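Local atomic coordinates of globin domain-containing protein (Pseudomonas aeruginosa, PDB entry 1TU9), a protein that binds heme as a globin and probably binds oxygen, although its physiological role is not established. Residues Asp24-His29 with Leu95-Met100; Asp7-Ser12 with Arg114-Asp119; Ser34-Ala39 with Pro88-Leu93. One frame throughout, in Å; residues are numbered along the deposited sequence. Where two conformers were deposited one is given.

Interaction 1: Asp24-His29 with Leu95-Met100. With PPI (propanoic acid), chain C; EDO (1,2-ethanediol), chain E.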
loop_
_atom_site.group_PDB
_atom_site.type_symbol
_atom_site.label_atom_id
_atom_site.label_comp_id
_atom_site.label_asym_id
_atom_site.label_seq_id
_atom_site.Cartn_x
_atom_site.Cartn_y
_atom_site.Cartn_z
ATOM N N ASP A 24 5.491 -10.003 -5.262
ATOM C CA ASP A 24 6.262 -9.896 -6.506
ATOM C C ASP A 24 5.450 -9.138 -7.548
ATOM O O ASP A 24 5.947 -8.237 -8.229
ATOM C CB ASP A 24 6.576 -11.278 -7.101
ATOM C CG ASP A 24 7.559 -12.074 -6.294
ATOM O OD1 ASP A 24 8.310 -11.503 -5.469
ATOM O OD2 ASP A 24 7.642 -13.307 -6.492
ATOM N N ASP A 25 4.196 -9.534 -7.702
ATOM C CA ASP A 25 3.335 -8.918 -8.695
ATOM C C ASP A 25 3.038 -7.457 -8.349
ATOM O O ASP A 25 3.056 -6.607 -9.232
ATOM C CB ASP A 25 2.034 -9.704 -8.875
ATOM C CG ASP A 25 2.228 -10.993 -9.605
ATOM O OD1 ASP A 25 3.284 -11.176 -10.246
ATOM O OD2 ASP A 25 1.334 -11.852 -9.619
ATOM N N PHE A 26 2.791 -7.162 -7.079
ATOM C CA PHE A 26 2.595 -5.781 -6.666
ATOM C C PHE A 26 3.757 -4.912 -7.162
ATOM O O PHE A 26 3.541 -3.894 -7.821
ATOM C CB PHE A 26 2.490 -5.624 -5.150
ATOM C CG PHE A 26 2.525 -4.188 -4.753
ATOM C CD1 PHE A 26 1.420 -3.382 -4.953
ATOM C CD2 PHE A 26 3.707 -3.597 -4.348
ATOM C CE1 PHE A 26 1.476 -2.020 -4.680
ATOM C CE2 PHE A 26 3.771 -2.252 -4.076
ATOM C CZ PHE A 26 2.651 -1.459 -4.243
ATOM N N TYR A 27 4.992 -5.289 -6.831
ATOM C CA TYR A 27 6.128 -4.446 -7.211
ATOM C C TYR A 27 6.349 -4.418 -8.709
ATOM O O TYR A 27 6.722 -3.383 -9.240
ATOM C CB TYR A 27 7.426 -4.790 -6.440
ATOM C CG TYR A 27 7.418 -4.136 -5.080
ATOM C CD1 TYR A 27 7.164 -4.878 -3.933
ATOM C CD2 TYR A 27 7.584 -2.762 -4.944
ATOM C CE1 TYR A 27 7.100 -4.277 -2.693
ATOM C CE2 TYR A 27 7.520 -2.156 -3.698
ATOM C CZ TYR A 27 7.276 -2.925 -2.576
ATOM O OH TYR A 27 7.184 -2.348 -1.334
ATOM N N ARG A 28 6.081 -5.518 -9.408
ATOM C CA ARG A 28 6.194 -5.492 -10.853
ATOM C C ARG A 28 5.241 -4.429 -11.420
ATOM O O ARG A 28 5.612 -3.629 -12.268
ATOM C CB ARG A 28 5.914 -6.867 -11.462
ATOM C CG ARG A 28 5.957 -6.884 -12.971
ATOM C CD ARG A 28 5.954 -8.274 -13.561
ATOM N NE ARG A 28 4.899 -9.133 -13.023
ATOM C CZ ARG A 28 3.653 -9.185 -13.476
ATOM N NH1 ARG A 28 3.248 -8.384 -14.447
ATOM N NH2 ARG A 28 2.799 -10.042 -12.951
ATOM N N HIS A 29 4.000 -4.427 -10.941
ATOM C CA HIS A 29 3.031 -3.461 -11.447
ATOM C C HIS A 29 3.402 -2.024 -11.047
ATOM O O HIS A 29 3.279 -1.094 -11.835
ATOM C CB HIS A 29 1.635 -3.744 -10.913
ATOM C CG HIS A 29 1.119 -5.106 -11.238
ATOM N ND1 HIS A 29 1.273 -5.701 -12.468
ATOM C CD2 HIS A 29 0.388 -5.966 -10.496
ATOM C CE1 HIS A 29 0.673 -6.882 -12.460
ATOM N NE2 HIS A 29 0.139 -7.071 -11.272
ATOM N N LEU A 95 -1.718 2.532 -5.199
ATOM C CA LEU A 95 -3.019 1.929 -4.970
ATOM C C LEU A 95 -3.490 1.166 -6.200
ATOM O O LEU A 95 -4.039 0.068 -6.083
ATOM C CB LEU A 95 -4.040 2.985 -4.527
ATOM C CG LEU A 95 -5.403 2.438 -4.090
ATOM C CD1 LEU A 95 -5.264 1.425 -2.958
ATOM C CD2 LEU A 95 -6.257 3.617 -3.649
ATOM N N ASP A 96 -3.267 1.710 -7.385
ATOM C CA ASP A 96 -3.628 0.992 -8.602
ATOM C C ASP A 96 -2.883 -0.350 -8.696
ATOM O O ASP A 96 -3.460 -1.358 -9.081
ATOM C CB ASP A 96 -3.304 1.793 -9.863
ATOM C CG ASP A 96 -4.174 3.002 -10.060
ATOM O OD1 ASP A 96 -5.250 3.106 -9.455
ATOM O OD2 ASP A 96 -3.824 3.892 -10.860
ATOM N N ALA A 97 -1.600 -0.359 -8.355
ATOM C CA ALA A 97 -0.794 -1.570 -8.435
ATOM C C ALA A 97 -1.285 -2.598 -7.415
ATOM O O ALA A 97 -1.355 -3.804 -7.708
ATOM C CB ALA A 97 0.672 -1.237 -8.211
ATOM N N LEU A 98 -1.653 -2.127 -6.236
ATOM C CA LEU A 98 -2.210 -2.985 -5.205
ATOM C C LEU A 98 -3.509 -3.625 -5.656
ATOM O O LEU A 98 -3.697 -4.838 -5.511
ATOM C CB LEU A 98 -2.408 -2.205 -3.904
ATOM C CG LEU A 98 -2.995 -3.006 -2.734
ATOM C CD1 LEU A 98 -2.145 -4.203 -2.358
ATOM C CD2 LEU A 98 -3.174 -2.091 -1.529
ATOM N N LEU A 99 -4.404 -2.833 -6.215
ATOM C CA LEU A 99 -5.671 -3.365 -6.680
ATOM C C LEU A 99 -5.496 -4.405 -7.780
ATOM O O LEU A 99 -6.229 -5.398 -7.820
ATOM C CB LEU A 99 -6.599 -2.230 -7.112
ATOM C CG LEU A 99 -7.450 -1.657 -5.975
ATOM C CD1 LEU A 99 -8.513 -2.673 -5.602
ATOM C CD2 LEU A 99 -6.679 -1.262 -4.712
ATOM N N MET A 100 -4.521 -4.200 -8.656
ATOM C CA MET A 100 -4.230 -5.182 -9.693
ATOM C C MET A 100 -3.718 -6.488 -9.073
ATOM O O MET A 100 -4.157 -7.571 -9.459
ATOM C CB MET A 100 -3.216 -4.612 -10.679
ATOM C CG MET A 100 -3.241 -5.269 -12.025
ATOM S SD MET A 100 -2.090 -4.455 -13.135
ATOM C CE MET A 100 -2.061 -5.643 -14.430
HETATM C C1 PPI C . 7.209 0.947 -0.510
HETATM C C2 PPI C . 5.878 1.235 -1.098
HETATM C C3 PPI C . 5.572 0.124 -2.011
HETATM O O1 PPI C . 7.745 1.692 0.248
HETATM O O2 PPI C . 7.858 -0.177 -0.860
HETATM C C1 EDO E . 9.524 -6.973 -8.692
HETATM O O1 EDO E . 8.723 -7.861 -7.941
HETATM C C2 EDO E . 10.587 -6.382 -7.795
HETATM O O2 EDO E . 11.409 -7.412 -7.291
#
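Helices 24-29 and 95-100 approach most closely between His29 and Ala97, whose CA atoms lie 5.2 Å apart; the local axes come within 8.3 Å and run roughly antiparallel, at 141°. The small Ala97 side chain is consistent with so near an approach: Ala97 CB rests 3.8 Å from His29 CB. On one side of this point Met100, its chain extended, crosses the His29 imidazole at about a right angle. In one of its two conformers Met100 SD lies 3.6 Å from the centroid of the His29 ring, almost on the normal, so this Met-aromatic contact is probably not permanent. Asp25 O lies off-centre over the opposite face, and NE2 of His29 is hydrogen-bonded to Glu104, which anchors the ring. This pairing of helices 22-32 and 90-105 corresponds to the B-G contact of the globin fold. On the inner side Phe26, with CG anti to the backbone N (chi1 170°), sends CE1 to 3.7 Å from Ala97 CB and turns its edge to Leu98 N. The far side of the ring meets propanoic acid edge-on, Phe26 CE2 lying 3.6 Å from C3 of this ligand, which sits over the heme iron.

Interaction 2: Asp7-Ser12 with Arg114-Asp119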
loop_
_atom_site.group_PDB
_atom_site.type_symbol
_atom_site.label_atom_id
_atom_site.label_comp_id
_atom_site.label_asym_id
_atom_site.label_seq_id
_atom_site.Cartn_x
_atom_site.Cartn_y
_atom_site.Cartn_z
ATOM N N ASP A 7 -12.899 -5.391 7.747
ATOM C CA ASP A 7 -13.013 -6.857 7.777
ATOM C C ASP A 7 -12.916 -7.440 6.366
ATOM O O ASP A 7 -12.266 -8.459 6.154
ATOM C CB ASP A 7 -14.356 -7.288 8.371
ATOM C CG ASP A 7 -14.422 -7.154 9.863
ATOM O OD1 ASP A 7 -13.374 -7.111 10.528
ATOM O OD2 ASP A 7 -15.522 -7.125 10.451
ATOM N N ARG A 8 -13.569 -6.819 5.397
ATOM C CA ARG A 8 -13.519 -7.283 4.018
ATOM C C ARG A 8 -12.075 -7.261 3.517
ATOM O O ARG A 8 -11.612 -8.204 2.863
ATOM C CB ARG A 8 -14.384 -6.401 3.113
ATOM C CG ARG A 8 -15.817 -6.207 3.519
ATOM C CD ARG A 8 -16.636 -5.535 2.466
ATOM N NE ARG A 8 -16.832 -6.534 1.444
ATOM C CZ ARG A 8 -17.948 -7.206 1.197
ATOM N NH1 ARG A 8 -19.097 -6.925 1.804
ATOM N NH2 ARG A 8 -17.909 -8.141 0.270
ATOM N N VAL A 9 -11.367 -6.181 3.812
ATOM C CA VAL A 9 -9.972 -6.087 3.427
ATOM C C VAL A 9 -9.123 -7.147 4.141
ATOM O O VAL A 9 -8.272 -7.767 3.517
ATOM C CB VAL A 9 -9.441 -4.671 3.677
ATOM C CG1 VAL A 9 -7.924 -4.608 3.584
ATOM C CG2 VAL A 9 -10.076 -3.697 2.690
ATOM N N MET A 10 -9.340 -7.370 5.430
ATOM C CA MET A 10 -8.560 -8.383 6.135
ATOM C C MET A 10 -8.784 -9.762 5.515
ATOM O O MET A 10 -7.839 -10.526 5.350
ATOM C CB MET A 10 -8.891 -8.410 7.627
ATOM C CG MET A 10 -8.349 -7.211 8.360
ATOM S SD MET A 10 -8.438 -7.305 10.133
ATOM C CE MET A 10 -10.201 -7.168 10.426
ATOM N N GLN A 11 -10.023 -10.094 5.172
ATOM C CA GLN A 11 -10.313 -11.401 4.585
ATOM C C GLN A 11 -9.594 -11.539 3.251
ATOM O O GLN A 11 -8.952 -12.554 2.969
ATOM C CB GLN A 11 -11.815 -11.557 4.396
ATOM C CG GLN A 11 -12.591 -11.652 5.714
ATOM C CD GLN A 11 -14.085 -11.592 5.538
ATOM O OE1 GLN A 11 -14.594 -11.894 4.457
ATOM N NE2 GLN A 11 -14.797 -11.218 6.593
ATOM N N SER A 12 -9.671 -10.493 2.444
ATOM C CA SER A 12 -9.005 -10.469 1.146
ATOM C C SER A 12 -7.484 -10.541 1.285
ATOM O O SER A 12 -6.819 -11.306 0.575
ATOM C CB SER A 12 -9.422 -9.222 0.382
ATOM O OG SER A 12 -8.687 -9.072 -0.815
ATOM N N ARG A 114 -12.843 -4.646 -4.019
ATOM C CA ARG A 114 -11.996 -3.593 -4.565
ATOM C C ARG A 114 -12.322 -2.254 -3.933
ATOM O O ARG A 114 -11.442 -1.487 -3.575
ATOM C CB ARG A 114 -12.107 -3.565 -6.094
ATOM C CG ARG A 114 -11.373 -4.763 -6.678
ATOM C CD ARG A 114 -11.111 -4.774 -8.138
ATOM N NE ARG A 114 -12.293 -5.213 -8.835
ATOM C CZ ARG A 114 -13.119 -4.418 -9.471
ATOM N NH1 ARG A 114 -12.868 -3.117 -9.547
ATOM N NH2 ARG A 114 -14.185 -4.938 -10.063
ATOM N N ASP A 115 -13.605 -1.951 -3.758
ATOM C CA ASP A 115 -13.998 -0.680 -3.128
ATOM C C ASP A 115 -13.609 -0.625 -1.661
ATOM O O ASP A 115 -13.288 0.440 -1.125
ATOM C CB ASP A 115 -15.503 -0.434 -3.268
ATOM C CG ASP A 115 -15.846 0.383 -4.478
ATOM O OD1 ASP A 115 -17.038 0.467 -4.820
ATOM O OD2 ASP A 115 -14.995 0.979 -5.161
ATOM N N ALA A 116 -13.653 -1.764 -0.989
ATOM C CA ALA A 116 -13.207 -1.803 0.394
ATOM C C ALA A 116 -11.706 -1.519 0.490
ATOM O O ALA A 116 -11.273 -0.765 1.347
ATOM C CB ALA A 116 -13.556 -3.141 1.036
ATOM N N TRP A 117 -10.918 -2.100 -0.406
ATOM C CA TRP A 117 -9.487 -1.803 -0.432
ATOM C C TRP A 117 -9.242 -0.317 -0.674
ATOM O O TRP A 117 -8.425 0.296 0.001
ATOM C CB TRP A 117 -8.774 -2.620 -1.512
ATOM C CG TRP A 117 -8.345 -3.987 -1.082
ATOM C CD1 TRP A 117 -8.944 -5.176 -1.368
ATOM C CD2 TRP A 117 -7.202 -4.298 -0.285
ATOM N NE1 TRP A 117 -8.234 -6.206 -0.802
ATOM C CE2 TRP A 117 -7.155 -5.691 -0.133
ATOM C CE3 TRP A 117 -6.194 -3.530 0.306
ATOM C CZ2 TRP A 117 -6.142 -6.330 0.568
ATOM C CZ3 TRP A 117 -5.203 -4.158 1.017
ATOM C CH2 TRP A 117 -5.178 -5.553 1.135
ATOM N N ARG A 118 -9.927 0.262 -1.644
ATOM C CA ARG A 118 -9.719 1.676 -1.953
ATOM C C ARG A 118 -10.086 2.570 -0.780
ATOM O O ARG A 118 -9.378 3.527 -0.470
ATOM C CB ARG A 118 -10.447 2.056 -3.250
ATOM C CG ARG A 118 -9.717 1.482 -4.464
ATOM C CD ARG A 118 -10.169 1.988 -5.823
ATOM N NE ARG A 118 -9.289 1.509 -6.887
ATOM C CZ ARG A 118 -8.151 2.103 -7.265
ATOM N NH1 ARG A 118 -7.739 3.234 -6.701
ATOM N NH2 ARG A 118 -7.422 1.554 -8.224
ATOM N N ASP A 119 -11.172 2.236 -0.098
ATOM C CA ASP A 119 -11.654 3.007 1.048
ATOM C C ASP A 119 -10.696 2.871 2.230
ATOM O O ASP A 119 -10.232 3.872 2.795
ATOM C CB ASP A 119 -13.064 2.494 1.366
ATOM C CG ASP A 119 -13.752 3.210 2.486
ATOM O OD1 ASP A 119 -13.152 4.021 3.239
ATOM O OD2 ASP A 119 -14.944 2.935 2.700
#
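The hydroxyl oxygen of Ser12 is gripped by two groups: Trp117 from helix 114-119, and Asp106, whose OD2 is hydrogen-bonded to it. Trp117 NE1 donates to Ser12 OG over 2.9 Å, with an N-H...O angle of 171° and the oxygen practically in the indole plane, so the bond is both straight and coplanar with its donor. Ser12 reaches this edge because its OG stands anti to the backbone N.

Val9, one helical turn before Ser12, meets the same indole from another direction. Val9 CG1 lies over a face of the Trp117 six-membered ring, 3.6 Å from the centroid and only 4° off the normal, a well-centred CH-pi contact. The two methyls divide the work: while CG1 covers the indole, Val9 CG2 turns to the backbone of the opposing helix, 3.4 Å from Ala116 O, and also touches the Ala116 methyl, CG2 to CB 3.9 Å. Beside them the aliphatic base of Arg8 closes the outer margin, its CB 4.0 Å from Ala116 CB.

The two short helical segments cross steeply, at 109°, with axes 8.7 Å apart. They belong to helices 5-17 and 111-130, so the contact is the A-H crossing of the globin fold, and it lies away from the heme. Val102 of helix 90-105 touches both Ser12 and Trp117, and Ile57 of helix 46-64 also packs on the indole.

An indole held by its N-H at the edge and by a methyl over its face is probably restricted in rotation, and its one polar atom is satisfied within a buried, largely apolar interface. Asp106 probably polarises the Ser12 hydroxyl and so strengthens it as an acceptor for Trp117.

Interaction 3: Ser34-Ala39 with Pro88-Leu93. With HEM (protoporphyrin IX containing Fe), chain B.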
loop_
_atom_site.group_PDB
_atom_site.type_symbol
_atom_site.label_atom_id
_atom_site.label_comp_id
_atom_site.label_asym_id
_atom_site.label_seq_id
_atom_site.Cartn_x
_atom_site.Cartn_y
_atom_site.Cartn_z
ATOM N N SER A 34 5.568 3.888 -13.661
ATOM C CA SER A 34 6.217 5.178 -13.871
ATOM C C SER A 34 7.715 5.084 -13.699
ATOM O O SER A 34 8.190 4.407 -12.778
ATOM C CB SER A 34 5.688 6.207 -12.873
ATOM O OG SER A 34 6.472 7.393 -12.908
ATOM N N PRO A 35 8.475 5.815 -14.524
ATOM C CA PRO A 35 9.920 5.897 -14.306
ATOM C C PRO A 35 10.260 6.510 -12.956
ATOM O O PRO A 35 11.330 6.235 -12.435
ATOM C CB PRO A 35 10.399 6.819 -15.437
ATOM C CG PRO A 35 9.232 7.584 -15.826
ATOM C CD PRO A 35 8.061 6.651 -15.675
ATOM N N GLN A 36 9.384 7.330 -12.390
ATOM C CA GLN A 36 9.640 7.897 -11.074
ATOM C C GLN A 36 9.711 6.825 -9.995
ATOM O O GLN A 36 10.494 6.938 -9.053
ATOM C CB GLN A 36 8.568 8.904 -10.692
ATOM C CG GLN A 36 8.555 10.168 -11.536
ATOM C CD GLN A 36 7.475 11.133 -11.101
ATOM O OE1 GLN A 36 7.403 11.512 -9.934
ATOM N NE2 GLN A 36 6.615 11.518 -12.037
ATOM N N ILE A 37 8.882 5.798 -10.117
ATOM C CA ILE A 37 8.878 4.709 -9.151
ATOM C C ILE A 37 10.141 3.875 -9.310
ATOM O O ILE A 37 10.793 3.544 -8.331
ATOM C CB ILE A 37 7.632 3.810 -9.312
ATOM C CG1 ILE A 37 6.339 4.613 -9.261
ATOM C CG2 ILE A 37 7.614 2.737 -8.228
ATOM C CD1 ILE A 37 6.181 5.456 -8.068
ATOM N N ARG A 38 10.482 3.545 -10.549
ATOM C CA ARG A 38 11.719 2.814 -10.801
ATOM C C ARG A 38 12.938 3.554 -10.251
ATOM O O ARG A 38 13.820 2.941 -9.652
ATOM C CB ARG A 38 11.890 2.560 -12.288
ATOM C CG ARG A 38 10.835 1.644 -12.806
ATOM C CD ARG A 38 11.002 1.206 -14.237
ATOM N NE ARG A 38 10.858 2.272 -15.233
ATOM C CZ ARG A 38 9.716 2.657 -15.796
ATOM N NH1 ARG A 38 8.553 2.152 -15.426
ATOM N NH2 ARG A 38 9.740 3.593 -16.735
ATOM N N ALA A 39 12.988 4.870 -10.423
ATOM C CA ALA A 39 14.127 5.653 -9.916
ATOM C C ALA A 39 14.208 5.608 -8.399
ATOM O O ALA A 39 15.293 5.513 -7.825
ATOM C CB ALA A 39 14.036 7.098 -10.402
ATOM N N PRO A 88 2.792 13.243 -3.502
ATOM C CA PRO A 88 1.443 12.696 -3.306
ATOM C C PRO A 88 0.863 11.953 -4.517
ATOM O O PRO A 88 0.172 10.962 -4.318
ATOM C CB PRO A 88 0.617 13.939 -2.957
ATOM C CG PRO A 88 1.603 14.790 -2.237
ATOM C CD PRO A 88 2.887 14.634 -3.013
ATOM N N GLU A 89 1.171 12.384 -5.736
ATOM C CA GLU A 89 0.631 11.729 -6.928
ATOM C C GLU A 89 1.029 10.251 -7.025
ATOM O O GLU A 89 0.318 9.440 -7.622
ATOM C CB GLU A 89 1.077 12.463 -8.202
ATOM C CG GLU A 89 0.305 13.734 -8.527
ATOM C CD GLU A 89 0.791 14.409 -9.804
ATOM O OE1 GLU A 89 1.071 13.690 -10.793
ATOM O OE2 GLU A 89 0.885 15.658 -9.837
ATOM N N LEU A 90 2.159 9.883 -6.441
ATOM C CA LEU A 90 2.658 8.519 -6.566
ATOM C C LEU A 90 1.805 7.505 -5.809
ATOM O O LEU A 90 1.818 6.323 -6.142
ATOM C CB LEU A 90 4.130 8.434 -6.154
ATOM C CG LEU A 90 5.060 9.325 -6.999
ATOM C CD1 LEU A 90 6.495 9.124 -6.563
ATOM C CD2 LEU A 90 4.913 9.063 -8.505
ATOM N N TYR A 91 1.052 7.943 -4.812
ATOM C CA TYR A 91 0.198 7.024 -4.052
ATOM C C TYR A 91 -0.954 6.485 -4.889
ATOM O O TYR A 91 -1.440 5.381 -4.634
ATOM C CB TYR A 91 -0.318 7.669 -2.757
ATOM C CG TYR A 91 0.795 7.940 -1.803
ATOM C CD1 TYR A 91 1.480 9.138 -1.846
ATOM C CD2 TYR A 91 1.210 6.984 -0.901
ATOM C CE1 TYR A 91 2.536 9.384 -1.000
ATOM C CE2 TYR A 91 2.259 7.208 -0.048
ATOM C CZ TYR A 91 2.939 8.414 -0.105
ATOM O OH TYR A 91 4.000 8.639 0.741
ATOM N N ASP A 92 -1.398 7.229 -5.888
ATOM C CA ASP A 92 -2.447 6.726 -6.764
ATOM C C ASP A 92 -1.913 5.539 -7.559
ATOM O O ASP A 92 -2.632 4.572 -7.812
ATOM C CB ASP A 92 -2.939 7.828 -7.711
ATOM C CG ASP A 92 -3.407 9.080 -6.974
ATOM O OD1 ASP A 92 -3.708 9.016 -5.766
ATOM O OD2 ASP A 92 -3.508 10.183 -7.545
ATOM N N LEU A 93 -0.650 5.612 -7.965
ATOM C CA LEU A 93 -0.004 4.502 -8.667
ATOM C C LEU A 93 0.210 3.303 -7.757
ATOM O O LEU A 93 0.046 2.152 -8.186
ATOM C CB LEU A 93 1.321 4.956 -9.273
ATOM C CG LEU A 93 1.259 6.111 -10.273
ATOM C CD1 LEU A 93 2.661 6.473 -10.716
ATOM C CD2 LEU A 93 0.371 5.775 -11.459
HETATM C CHA HEM B . 10.200 2.654 2.390
HETATM C CHB HEM B . 5.461 1.599 3.303
HETATM C CHC HEM B . 4.220 4.354 -0.356
HETATM C CHD HEM B . 8.806 4.654 -1.820
HETATM C C1A HEM B . 9.014 2.211 2.986
HETATM C C2A HEM B . 8.904 1.490 4.247
HETATM C C3A HEM B . 7.627 1.191 4.492
HETATM C C4A HEM B . 6.828 1.705 3.405
HETATM C CMA HEM B . 7.091 0.434 5.729
HETATM C CAA HEM B . 10.087 1.143 5.156
HETATM C CBA HEM B . 10.019 2.018 6.416
HETATM C CGA HEM B . 9.725 3.476 6.124
HETATM O O1A HEM B . 10.587 4.158 5.523
HETATM O O2A HEM B . 8.632 3.983 6.500
HETATM C C1B HEM B . 4.675 2.270 2.415
HETATM C C2B HEM B . 3.222 2.313 2.336
HETATM C C3B HEM B . 2.875 3.092 1.316
HETATM C C4B HEM B . 4.133 3.545 0.721
HETATM C CMB HEM B . 2.257 1.552 3.277
HETATM C CAB HEM B . 1.444 3.428 0.813
HETATM C CBB HEM B . 0.430 3.690 1.645
HETATM C C1C HEM B . 5.355 4.593 -1.092
HETATM C C2C HEM B . 5.327 5.171 -2.397
HETATM C C3C HEM B . 6.579 5.236 -2.834
HETATM C C4C HEM B . 7.437 4.717 -1.797
HETATM C CMC HEM B . 4.044 5.610 -3.107
HETATM C CAC HEM B . 6.989 5.812 -4.194
HETATM C CBC HEM B . 8.032 5.357 -4.872
HETATM C C1D HEM B . 9.616 4.182 -0.832
HETATM C C2D HEM B . 11.041 4.163 -0.926
HETATM C C3D HEM B . 11.515 3.541 0.363
HETATM C C4D HEM B . 10.318 3.227 1.125
HETATM C CMD HEM B . 11.895 4.663 -2.095
HETATM C CAD HEM B . 12.992 3.281 0.686
HETATM C CBD HEM B . 13.465 2.057 -0.117
HETATM C CGD HEM B . 14.951 1.812 0.075
HETATM O O1D HEM B . 15.762 2.633 -0.427
HETATM O O2D HEM B . 15.338 0.810 0.737
HETATM N NA HEM B . 7.720 2.310 2.521
HETATM N NB HEM B . 5.208 3.047 1.417
HETATM N NC HEM B . 6.654 4.314 -0.735
HETATM N ND HEM B . 9.226 3.635 0.373
HETATM FE FE HEM B . 7.302 3.352 0.974
#
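A partly buried, apolar contact joins the start of helix 35-40 to the beginning of helix 90-105, at the margin of the heme pocket. No hydrogen bond crosses between segments 34-39 and 88-93; leucine and isoleucine methyls do the joining. The Ile37 and Leu90 side chains lie alongside one another, pointing opposite ways, with Ile37 CD1 3.8 Å from Leu90 CD2 and similarly close to the other leucine methyl, CD1. Gln36 approaches the same leucine from the outer side at about a right angle, its OE1 3.8 Å from Leu90 CD2. One turn further along, Leu93 extends CD1 to 3.7 Å from Ser34 CB.

Ser34 therefore serves twice. While its CB receives the Leu93 methyl, Ser34 OG is the N-cap acceptor of the new helix, 3.0 Å from Gln36 N. Having OG anti to its own backbone N, with chi1 170°, swings the oxygen to the capping position. The cap helps to order the turn from which Gln36 and Ile37 project.

The inner side of the cluster is heme. Ile37 CD1, already against Leu90, also lies 3.7 Å from the vinyl carbon CBC of the porphyrin, and the Leu90 side chain borders the same vinyl group. Tyr91, turned away from segment 34-39, places CE2 3.5 Å from the heme methine carbon CHC, with the heme methyl CMC over one face of its ring, toward the rim; it also touches His79, the axial ligand of the iron. Ile128 and Ile125 of helix 111-130 pack on its ring. This meeting of the C helix with the start of the G helix, closing round one vinyl-bearing edge of the porphyrin, is characteristic of the globin heme pocket.

Helix 90-105 is shared by interactions 1 and 3: its first turn meets helix 35-40 at the heme, and the following turns meet helix 22-32. Interaction 2 lies on the opposite side of the chain's centre from interaction 3 and uses the terminal helices instead. It touches interaction 1, where Asp96 and Arg118 form a salt bridge and Leu99 packs on Arg114. Interactions 1 and 2 are buried, whereas interaction 3 is only partly so. Their chemistry differs accordingly: an aromatic ring against alanine and leucine inside interaction 1, a buried indole hydrogen bond in interaction 2, and aliphatic methyls packed together beside the porphyrin in interaction 3. Along the sequence they nest, 3 within 1 within 2.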